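Local coordinates for putative capsular polysaccharide biosynthesis protein (Streptococcus pneumoniae serotype 4, PDB 6EWJ) that probably acts as a pyridoxal phosphate-dependent sugar aminotransferase in the biosynthesis of pneumococcal teichoic acid, at residues K57-N62 with A215-N220; V135-I140 with H305-K310; S175-A180 with T197-H202; A203-T208 with S317-I322. All coordinates share one frame; numbering follows the deposited sequence.

Contact 1. Residues K57-N62 with A215-N220; sequences KTVCLN and ATWKAN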
# COMPACT_ATOMS: atom_id res chain seq x y z
N LYS A 57 -19.67 9.38 -1.52
CA LYS A 57 -18.62 8.66 -2.24
C LYS A 57 -17.72 7.96 -1.24
O LYS A 57 -17.52 8.49 -0.15
CB LYS A 57 -17.74 9.62 -3.03
CG LYS A 57 -18.40 10.46 -4.10
CD LYS A 57 -18.94 9.67 -5.27
CE LYS A 57 -17.85 9.11 -6.18
NZ LYS A 57 -18.44 8.72 -7.51
N THR A 58 -17.20 6.79 -1.64
CA THR A 58 -16.22 6.07 -0.82
C THR A 58 -15.00 5.72 -1.70
O THR A 58 -15.16 5.44 -2.90
CB THR A 58 -16.84 4.83 -0.23
OG1 THR A 58 -17.98 5.23 0.56
CG2 THR A 58 -15.88 4.05 0.62
N VAL A 59 -13.82 5.79 -1.09
CA VAL A 59 -12.54 5.46 -1.76
C VAL A 59 -12.00 4.23 -1.06
O VAL A 59 -11.67 4.28 0.13
CB VAL A 59 -11.53 6.59 -1.65
CG1 VAL A 59 -10.22 6.21 -2.36
CG2 VAL A 59 -12.11 7.86 -2.23
N CYS A 60 -12.02 3.11 -1.76
CA CYS A 60 -11.60 1.84 -1.20
C CYS A 60 -10.10 1.74 -1.44
O CYS A 60 -9.62 2.06 -2.55
CB CYS A 60 -12.29 0.67 -1.85
SG CYS A 60 -13.89 0.33 -1.13
N LEU A 61 -9.37 1.38 -0.38
CA LEU A 61 -7.91 1.37 -0.42
C LEU A 61 -7.39 0.11 0.27
O LEU A 61 -8.16 -0.77 0.74
CB LEU A 61 -7.40 2.62 0.29
CG LEU A 61 -7.84 4.01 -0.21
CD1 LEU A 61 -7.53 5.09 0.80
CD2 LEU A 61 -7.18 4.32 -1.51
N ASN A 62 -6.07 -0.02 0.38
CA ASN A 62 -5.48 -1.29 0.89
C ASN A 62 -5.33 -1.44 2.39
O ASN A 62 -4.95 -2.52 2.85
CB ASN A 62 -4.14 -1.62 0.19
CG ASN A 62 -2.98 -0.71 0.61
OD1 ASN A 62 -3.07 0.06 1.59
ND2 ASN A 62 -1.89 -0.77 -0.16
N ALA A 215 -11.74 5.33 2.83
CA ALA A 215 -12.00 6.72 3.23
C ALA A 215 -13.33 7.18 2.67
O ALA A 215 -13.66 6.97 1.50
CB ALA A 215 -10.93 7.64 2.69
N THR A 216 -14.07 7.88 3.50
CA THR A 216 -15.25 8.57 3.05
C THR A 216 -15.40 9.88 3.83
O THR A 216 -14.59 10.20 4.72
CB THR A 216 -16.50 7.66 3.16
OG1 THR A 216 -17.61 8.25 2.45
CG2 THR A 216 -16.88 7.41 4.64
N TRP A 217 -16.45 10.63 3.48
CA TRP A 217 -16.70 11.93 4.05
C TRP A 217 -18.20 12.18 4.06
O TRP A 217 -18.91 11.75 3.16
CB TRP A 217 -15.98 13.06 3.30
CG TRP A 217 -16.27 13.13 1.83
CD1 TRP A 217 -17.26 13.88 1.20
CD2 TRP A 217 -15.57 12.45 0.80
NE1 TRP A 217 -17.21 13.68 -0.17
CE2 TRP A 217 -16.18 12.80 -0.43
CE3 TRP A 217 -14.51 11.53 0.80
CZ2 TRP A 217 -15.73 12.29 -1.64
CZ3 TRP A 217 -14.07 11.01 -0.43
CH2 TRP A 217 -14.68 11.39 -1.62
N LYS A 218 -18.66 12.92 5.05
CA LYS A 218 -20.08 13.23 5.08
C LYS A 218 -20.41 14.33 4.06
O LYS A 218 -19.58 15.19 3.75
CB LYS A 218 -20.54 13.53 6.51
CG LYS A 218 -20.29 14.92 7.02
CD LYS A 218 -20.81 14.99 8.46
CE LYS A 218 -20.68 16.38 9.04
NZ LYS A 218 -21.03 16.31 10.48
N ALA A 219 -21.63 14.28 3.54
CA ALA A 219 -22.10 15.29 2.60
C ALA A 219 -21.91 16.67 3.22
O ALA A 219 -22.27 16.89 4.36
CB ALA A 219 -23.58 15.06 2.25
N ASN A 220 -21.35 17.58 2.44
CA ASN A 220 -21.14 18.94 2.87
C ASN A 220 -21.17 19.82 1.63
O ASN A 220 -20.47 19.54 0.66
CB ASN A 220 -19.79 19.05 3.60
CG ASN A 220 -19.62 20.39 4.30
OD1 ASN A 220 -19.93 21.45 3.74
ND2 ASN A 220 -19.11 20.35 5.54
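Ala215 pairs with Val59 where two antiparallel strands meet, and its backbone bonds in both directions. Ala215 N donates to Val59 O at 2.9 Å. Val59 N returns a nearly straight bond of 2.9 Å to Ala215 O (N-H...O 168°). The same carbonyl also receives a CA-H...O contact from Thr58, with Thr58 CA at 3.6 Å from Ala215 O. Beyond this pair side chains take over. Trp217 has CG between its backbone N and carbonyl carbon (chi1 56°), and from there the indole lies back alongside Lys57, the two side chains pointing the same way. Lys57 CB rests 3.6 Å from Trp217 CZ2, while the Lys57 carbonyl O stands over one face of the indole, offset toward its rim. Val59 CG2 comes to the edge of the ring near its plane, 4.1 Å from Trp217 CZ3. Lys57 O is also gripped by the hydroxyl of Thr216, with Thr216 OG1 donating to Lys57 O over 2.6 Å from 27° outside the carbonyl plane. The lysine chain then bends away from the indole, its amine forming a salt bridge with Glu226 and a cation-pi contact with Tyr229, and Trp217 NE1 bonds to Asp225. The methyl of Ala215 packs on helix 64-74, whose first residues, Ala64 and Thr65, bind pyridoxal phosphate. Strand 58-61, outermost within the chain, thus joins strand 213-217 in the seven-stranded mixed sheet characteristic of the large domain of fold type I aminotransferases.

Contact 2. Residues V135-I140 with H305-K310; sequences VELAGI and HPLAHK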
# COMPACT_ATOMS: atom_id res chain seq x y z
N VAL A 135 -11.26 7.98 18.09
CA VAL A 135 -11.34 6.58 17.75
C VAL A 135 -12.63 5.96 18.27
O VAL A 135 -13.00 6.14 19.46
CB VAL A 135 -10.12 5.78 18.26
CG1 VAL A 135 -9.96 5.82 19.76
CG2 VAL A 135 -10.17 4.33 17.84
N GLU A 136 -13.28 5.20 17.42
CA GLU A 136 -14.56 4.63 17.74
C GLU A 136 -14.26 3.23 18.31
O GLU A 136 -14.48 2.19 17.70
CB GLU A 136 -15.50 4.59 16.54
CG GLU A 136 -15.43 5.76 15.58
CD GLU A 136 -15.80 7.12 16.15
OE1 GLU A 136 -16.17 7.26 17.34
OE2 GLU A 136 -15.68 8.09 15.35
N LEU A 137 -13.72 3.23 19.53
CA LEU A 137 -13.16 2.03 20.11
C LEU A 137 -14.20 0.93 20.26
O LEU A 137 -15.28 1.17 20.84
CB LEU A 137 -12.55 2.30 21.46
CG LEU A 137 -11.77 1.13 22.06
CD1 LEU A 137 -10.43 0.92 21.36
CD2 LEU A 137 -11.52 1.41 23.54
N ALA A 138 -13.83 -0.28 19.83
CA ALA A 138 -14.65 -1.47 19.88
C ALA A 138 -15.96 -1.39 19.07
O ALA A 138 -16.74 -2.33 19.09
CB ALA A 138 -14.93 -1.84 21.32
N GLY A 139 -16.17 -0.29 18.37
CA GLY A 139 -17.41 0.00 17.60
C GLY A 139 -18.26 1.09 18.22
O GLY A 139 -19.24 1.57 17.63
N ILE A 140 -17.89 1.49 19.41
CA ILE A 140 -18.61 2.51 20.14
C ILE A 140 -18.18 3.91 19.62
O ILE A 140 -17.02 4.28 19.74
CB ILE A 140 -18.29 2.39 21.64
CG1 ILE A 140 -18.62 0.96 22.13
CG2 ILE A 140 -19.07 3.42 22.44
CD1 ILE A 140 -17.92 0.57 23.40
N HIS A 305 -16.44 -5.75 34.30
CA HIS A 305 -17.24 -4.63 33.75
C HIS A 305 -16.96 -4.36 32.26
O HIS A 305 -15.94 -3.73 31.90
CB HIS A 305 -16.94 -3.32 34.51
CG HIS A 305 -17.21 -3.39 35.98
ND1 HIS A 305 -18.24 -4.13 36.52
CD2 HIS A 305 -16.62 -2.77 37.02
CE1 HIS A 305 -18.23 -4.01 37.83
NE2 HIS A 305 -17.28 -3.17 38.17
N PRO A 306 -17.88 -4.79 31.39
CA PRO A 306 -17.70 -4.52 29.94
C PRO A 306 -18.08 -3.11 29.52
O PRO A 306 -18.90 -2.45 30.15
CB PRO A 306 -18.63 -5.53 29.28
CG PRO A 306 -19.67 -5.81 30.31
CD PRO A 306 -19.11 -5.52 31.66
N LEU A 307 -17.43 -2.62 28.48
CA LEU A 307 -17.85 -1.38 27.88
C LEU A 307 -19.21 -1.64 27.25
O LEU A 307 -19.40 -2.71 26.63
CB LEU A 307 -16.92 -0.92 26.74
CG LEU A 307 -15.51 -0.51 27.01
CD1 LEU A 307 -14.99 0.13 25.73
CD2 LEU A 307 -15.39 0.39 28.23
N ALA A 308 -20.09 -0.66 27.36
CA ALA A 308 -21.46 -0.80 26.88
C ALA A 308 -21.51 -0.61 25.38
O ALA A 308 -21.00 0.38 24.85
CB ALA A 308 -22.40 0.17 27.58
N HIS A 309 -22.07 -1.61 24.71
CA HIS A 309 -22.27 -1.55 23.27
C HIS A 309 -23.56 -0.95 22.81
O HIS A 309 -23.74 -0.68 21.62
CB HIS A 309 -22.03 -2.93 22.66
CG HIS A 309 -20.58 -3.29 22.59
ND1 HIS A 309 -19.74 -2.83 21.60
CD2 HIS A 309 -19.82 -4.09 23.38
CE1 HIS A 309 -18.54 -3.35 21.76
NE2 HIS A 309 -18.55 -4.11 22.82
N LYS A 310 -24.47 -0.74 23.75
CA LYS A 310 -25.74 -0.12 23.46
C LYS A 310 -25.93 0.98 24.49
O LYS A 310 -25.86 0.68 25.67
CB LYS A 310 -26.86 -1.16 23.49
CG LYS A 310 -28.26 -0.66 23.14
CD LYS A 310 -28.34 0.40 22.04
CE LYS A 310 -29.75 0.44 21.40
NZ LYS A 310 -29.95 1.40 20.27
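Beside the pyridoxal phosphate site, a tight turn that carries Leu137, Ala138 and Ile140 packs on the chain leaving strand 304-306, at Leu307, Ala308 and His309. Ile140 N donates to Leu137 O across the turn, and both residues between them, Ala138 and Gly139, have positive phi. Ile140 brings the largest surface. Its CG1 lies anti to the carbonyl carbon (chi1 -56°), which carries CD1 onto segment 305-310: Ile140 CD1 meets Leu307 CD1 at 3.8 Å and Ala308 O at 3.4 Å. The same methyl stands over one face of the His309 imidazole, near the rim, the two side chains crossing at about a right angle. Ala138 O reaches that ring differently, in its plane at the edge, 3.4 Å from His309 CE1, and Ala138 CB lies 3.9 Å from the same carbon. Leu137 CD2 makes a looser apolar contact, 4.3 Å from Leu307 CD1; its side chain also lies near the cofactor-binding residues Tyr351 and His179. No hydrogen bond crosses the contact. His309 ND1 is bonded to Ser316 and NE2 more weakly to Leu320 O, so the ring is held by its nitrogens from elsewhere and offers the turn a carbon edge and a hydrocarbon-covered face.

Contact 3. Residues S175-A180 with T197-H202; sequences SDSAHA and TSFSFH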
# COMPACT_ATOMS: atom_id res chain seq x y z
N SER A 175 -12.89 10.72 11.81
CA SER A 175 -13.14 9.50 12.58
C SER A 175 -12.22 8.35 12.22
O SER A 175 -12.21 7.90 11.04
CB SER A 175 -14.59 9.02 12.37
OG SER A 175 -14.76 7.74 13.01
N ASP A 176 -11.49 7.82 13.21
CA ASP A 176 -10.93 6.49 13.07
C ASP A 176 -11.97 5.44 13.40
O ASP A 176 -12.16 5.08 14.56
CB ASP A 176 -9.67 6.30 13.91
CG ASP A 176 -9.07 4.92 13.75
OD1 ASP A 176 -9.66 4.04 13.07
OD2 ASP A 176 -7.99 4.67 14.34
N SER A 177 -12.67 4.99 12.35
CA SER A 177 -13.70 3.93 12.43
C SER A 177 -13.22 2.54 12.01
O SER A 177 -13.97 1.73 11.46
CB SER A 177 -14.92 4.34 11.62
OG SER A 177 -15.65 5.33 12.31
N ALA A 178 -11.98 2.24 12.30
CA ALA A 178 -11.48 0.92 12.00
C ALA A 178 -12.42 -0.15 12.63
O ALA A 178 -12.59 -1.19 12.06
CB ALA A 178 -10.02 0.77 12.47
N HIS A 179 -12.91 0.11 13.84
CA HIS A 179 -13.69 -0.84 14.57
C HIS A 179 -15.19 -0.65 14.38
O HIS A 179 -15.96 -1.36 15.01
CB HIS A 179 -13.40 -0.71 16.06
CG HIS A 179 -11.97 -0.92 16.44
ND1 HIS A 179 -11.54 -0.74 17.73
CD2 HIS A 179 -10.88 -1.32 15.74
CE1 HIS A 179 -10.25 -1.00 17.82
NE2 HIS A 179 -9.82 -1.36 16.62
N ALA A 180 -15.60 0.27 13.51
CA ALA A 180 -16.97 0.83 13.58
C ALA A 180 -17.77 0.80 12.29
O ALA A 180 -18.81 1.46 12.21
CB ALA A 180 -16.95 2.22 14.18
N THR A 197 -14.07 9.97 7.47
CA THR A 197 -13.98 8.72 8.22
C THR A 197 -13.07 7.71 7.50
O THR A 197 -13.19 7.52 6.28
CB THR A 197 -15.38 8.11 8.46
OG1 THR A 197 -16.23 9.09 9.09
CG2 THR A 197 -15.32 6.88 9.34
N SER A 198 -12.21 7.04 8.27
CA SER A 198 -11.53 5.81 7.79
C SER A 198 -12.08 4.55 8.41
O SER A 198 -12.31 4.48 9.60
CB SER A 198 -9.99 5.83 8.08
OG SER A 198 -9.77 6.20 9.41
N PHE A 199 -12.20 3.53 7.59
CA PHE A 199 -12.61 2.20 7.98
C PHE A 199 -11.53 1.19 7.67
O PHE A 199 -10.70 1.39 6.75
CB PHE A 199 -13.86 1.80 7.19
CG PHE A 199 -15.10 2.59 7.55
CD1 PHE A 199 -15.81 2.29 8.69
CD2 PHE A 199 -15.59 3.60 6.70
CE1 PHE A 199 -16.96 3.01 9.05
CE2 PHE A 199 -16.74 4.31 7.03
CZ PHE A 199 -17.43 4.00 8.19
N SER A 200 -11.58 0.06 8.37
CA SER A 200 -10.58 -0.99 8.22
C SER A 200 -11.34 -2.26 7.87
O SER A 200 -12.31 -2.57 8.53
CB SER A 200 -9.81 -1.29 9.51
OG SER A 200 -8.93 -2.39 9.34
N PHE A 201 -10.78 -3.00 6.92
CA PHE A 201 -11.25 -4.32 6.54
C PHE A 201 -10.14 -5.33 6.73
O PHE A 201 -10.08 -6.37 6.03
CB PHE A 201 -11.74 -4.32 5.05
CG PHE A 201 -12.53 -3.13 4.64
CD1 PHE A 201 -13.52 -2.57 5.46
CD2 PHE A 201 -12.39 -2.64 3.37
CE1 PHE A 201 -14.27 -1.49 5.02
CE2 PHE A 201 -13.19 -1.58 2.91
CZ PHE A 201 -14.09 -0.99 3.75
N HIS A 202 -9.25 -5.08 7.69
CA HIS A 202 -8.19 -6.02 8.03
C HIS A 202 -8.75 -7.39 8.43
O HIS A 202 -9.93 -7.48 8.90
CB HIS A 202 -7.32 -5.42 9.15
CG HIS A 202 -6.17 -6.28 9.54
ND1 HIS A 202 -6.22 -7.18 10.59
CD2 HIS A 202 -4.92 -6.37 9.04
CE1 HIS A 202 -5.06 -7.80 10.69
NE2 HIS A 202 -4.26 -7.35 9.74
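The ring of Phe199 has the carbonyl O of Ala180 in plane at its edge, while one face bears Thr197 CG2 from its own strand, 3.7 Å above the plane and toward the rim. Ser177 approaches the ring too, its CB 3.5 Å from Phe199 CE1, and Ser177 O lies obliquely 3.4 Å from Phe199 CD1. On the same side of the sheet packing is tight, Ser177 CB lying only 3.4 Å from Thr197 CG2. The parallel pairing rests on Ser198 N, which donates to Ser175 O over 2.9 Å, straight along the carbonyl direction (C=O...N 176°); the return bond from Ser177 N to Ser198 O is bent and weak. Toward the C-terminal end of each strand a side chain accepts from a backbone N-H. Asp176 OD1 accepts from Ala178 N at 3.0 Å, an Asx turn, with OD2 bonded to Ser93, and Ser200 OG accepts from His202 N at 3.2 Å, an ST turn. A type I turn from Ser177 to Ala180 carries His179; His179 and Ser200 both bind pyridoxal phosphate, absent from this chain, and Ala178 CB touches Ser200 CB at 3.6 Å. Strand 172-177 lies between strands 129-132 and 196-200, the latter flanked in turn by 213-217; Ser198 packs on helix 64-74 and Phe199 on helix 40-53.

Contact 4. Residues A203-T208 with S317-I322; sequences AVKNFT and SRHLYI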
# COMPACT_ATOMS: atom_id res chain seq x y z
N ALA A 203 -7.96 -8.45 8.22
CA ALA A 203 -8.34 -9.85 8.55
C ALA A 203 -9.13 -10.07 9.85
O ALA A 203 -9.96 -10.97 9.92
CB ALA A 203 -7.12 -10.76 8.55
N VAL A 204 -8.85 -9.26 10.88
CA VAL A 204 -9.40 -9.43 12.20
C VAL A 204 -10.62 -8.52 12.48
O VAL A 204 -11.16 -8.57 13.58
CB VAL A 204 -8.33 -9.30 13.33
CG1 VAL A 204 -7.09 -10.14 13.02
CG2 VAL A 204 -7.90 -7.85 13.62
N LYS A 205 -11.06 -7.74 11.49
CA LYS A 205 -12.15 -6.77 11.68
C LYS A 205 -13.54 -7.40 11.40
O LYS A 205 -13.62 -8.55 10.92
CB LYS A 205 -11.89 -5.50 10.88
CG LYS A 205 -11.45 -4.34 11.73
CD LYS A 205 -10.11 -4.62 12.37
CE LYS A 205 -9.63 -3.51 13.23
NZ LYS A 205 -8.31 -3.85 13.80
N ASN A 206 -14.63 -6.72 11.80
CA ASN A 206 -15.97 -7.28 11.62
C ASN A 206 -16.26 -7.61 10.16
O ASN A 206 -16.96 -8.59 9.87
CB ASN A 206 -17.07 -6.32 12.05
CG ASN A 206 -17.27 -6.25 13.55
OD1 ASN A 206 -16.37 -6.61 14.31
ND2 ASN A 206 -18.43 -5.71 13.97
N PHE A 207 -15.77 -6.77 9.27
CA PHE A 207 -15.96 -6.85 7.80
C PHE A 207 -14.55 -6.92 7.27
O PHE A 207 -13.76 -6.06 7.57
CB PHE A 207 -16.70 -5.56 7.37
CG PHE A 207 -16.87 -5.38 5.86
CD1 PHE A 207 -15.80 -4.96 5.05
CD2 PHE A 207 -18.12 -5.51 5.28
CE1 PHE A 207 -15.97 -4.75 3.68
CE2 PHE A 207 -18.28 -5.30 3.93
CZ PHE A 207 -17.22 -4.94 3.12
N THR A 208 -14.22 -7.96 6.50
CA THR A 208 -12.86 -8.18 6.11
C THR A 208 -12.67 -8.38 4.62
O THR A 208 -13.46 -9.03 3.92
CB THR A 208 -12.21 -9.34 6.89
OG1 THR A 208 -10.79 -9.26 6.71
CG2 THR A 208 -12.69 -10.68 6.46
N SER A 317 -21.28 -1.55 16.46
CA SER A 317 -21.09 -2.73 15.58
C SER A 317 -20.56 -3.96 16.31
O SER A 317 -20.53 -5.03 15.74
CB SER A 317 -20.17 -2.40 14.39
OG SER A 317 -18.94 -1.85 14.86
N ARG A 318 -20.11 -3.78 17.56
CA ARG A 318 -19.73 -4.86 18.46
C ARG A 318 -18.52 -5.61 17.93
O ARG A 318 -18.57 -6.83 17.65
CB ARG A 318 -20.89 -5.79 18.76
CG ARG A 318 -22.02 -5.06 19.50
CD ARG A 318 -23.25 -5.92 19.65
NE ARG A 318 -24.32 -5.24 20.38
CZ ARG A 318 -25.22 -4.40 19.86
NH1 ARG A 318 -25.18 -4.06 18.56
NH2 ARG A 318 -26.15 -3.88 20.65
N HIS A 319 -17.46 -4.83 17.72
CA HIS A 319 -16.17 -5.37 17.18
C HIS A 319 -15.24 -6.00 18.24
O HIS A 319 -14.74 -7.10 18.04
CB HIS A 319 -15.41 -4.27 16.45
CG HIS A 319 -14.06 -4.71 16.01
ND1 HIS A 319 -13.87 -5.85 15.28
CD2 HIS A 319 -12.84 -4.26 16.35
CE1 HIS A 319 -12.58 -6.06 15.14
NE2 HIS A 319 -11.94 -5.10 15.76
N LEU A 320 -15.10 -5.33 19.38
CA LEU A 320 -14.35 -5.89 20.53
C LEU A 320 -15.18 -5.94 21.80
O LEU A 320 -15.92 -4.97 22.12
CB LEU A 320 -13.14 -5.03 20.82
CG LEU A 320 -12.09 -4.96 19.67
CD1 LEU A 320 -11.08 -3.90 20.05
CD2 LEU A 320 -11.43 -6.29 19.39
N TYR A 321 -15.03 -7.03 22.56
CA TYR A 321 -15.58 -7.09 23.87
C TYR A 321 -14.54 -6.69 24.91
O TYR A 321 -13.89 -7.52 25.58
CB TYR A 321 -16.18 -8.46 24.17
CG TYR A 321 -17.19 -8.40 25.29
CD1 TYR A 321 -18.45 -7.86 25.07
CD2 TYR A 321 -16.87 -8.84 26.57
CE1 TYR A 321 -19.37 -7.78 26.10
CE2 TYR A 321 -17.81 -8.81 27.62
CZ TYR A 321 -19.03 -8.25 27.38
OH TYR A 321 -19.93 -8.21 28.38
N ILE A 322 -14.43 -5.38 25.05
CA ILE A 322 -13.55 -4.75 26.02
C ILE A 322 -14.15 -4.82 27.42
O ILE A 322 -15.34 -4.46 27.63
CB ILE A 322 -13.23 -3.30 25.57
CG1 ILE A 322 -12.43 -3.39 24.24
CG2 ILE A 322 -12.53 -2.54 26.72
CD1 ILE A 322 -11.75 -2.14 23.72
O HOH W 1 -9.35 -5.47 15.84
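Asn206 and His319 join the loop of the predicted Schiff-base lysine, Lys205, to the chain entering strand 321-325, an arrangement in keeping with fold type I aminotransferases. The imidazole of His319 is swung out with CG anti to the backbone N (chi1 174°), which sends its nitrogen-bearing edge into the lysine loop. The Asn206 amide plane stands 59° from the ring. His319 ND1 donates to Asn206 OD1 at 2.8 Å; the oxygen lies close to the ring plane, yet the donor sits well above the plane of the amide. The amide nitrogen turns the other way, Asn206 ND2 giving a weak, bent bond of 2.8 Å to Ser317 O, so that the His319 bond chiefly sets the amide's rotation, with weak support from Ser317 O. Next to ND1, Val204 O faces the ring edge in plane, 3.3 Å from His319 CE1. Lys205 has an unusual first torsion of -105°, lying off any staggered position, then a bend at chi2 and an extended tail that crosses the imidazole at a slant, Lys205 CE 3.8 Å from His319 NE2. The ring also meets that of His179, a cofactor-binding residue. A water, in the plane of the ring at its edge, bridges the two groups, accepting from Lys205 NZ at 2.8 Å and lying 2.6 Å from His319 NE2.

Contacts 1 and 3 lie in one sheet, separated by the pairing of strands 213-217 and 196-200, to which a probable hydrogen bond between Thr216 O and Thr197 N (2.8 Å) belongs. Contact 3 is nested in the loop closed by contact 2 and touches it at Glu136, whose OE2 lies 2.5 Å from Ser175 OG; it touches contact 4 at Thr208 OG1, 3.1 Å from Phe201 O. Contacts 2 and 4 meet where Ala138 O lies 2.9 Å from His319 N. Contacts 2, 3 and 4 thus gather round the cofactor site, empty in this chain: His179 and Ser200 belong to contact 3 and the predicted attachment lysine, Lys205, to contact 4. Contact 1 lies farther off, the side chain of Ala215 about 9 Å from that of cofactor-binding Ala64.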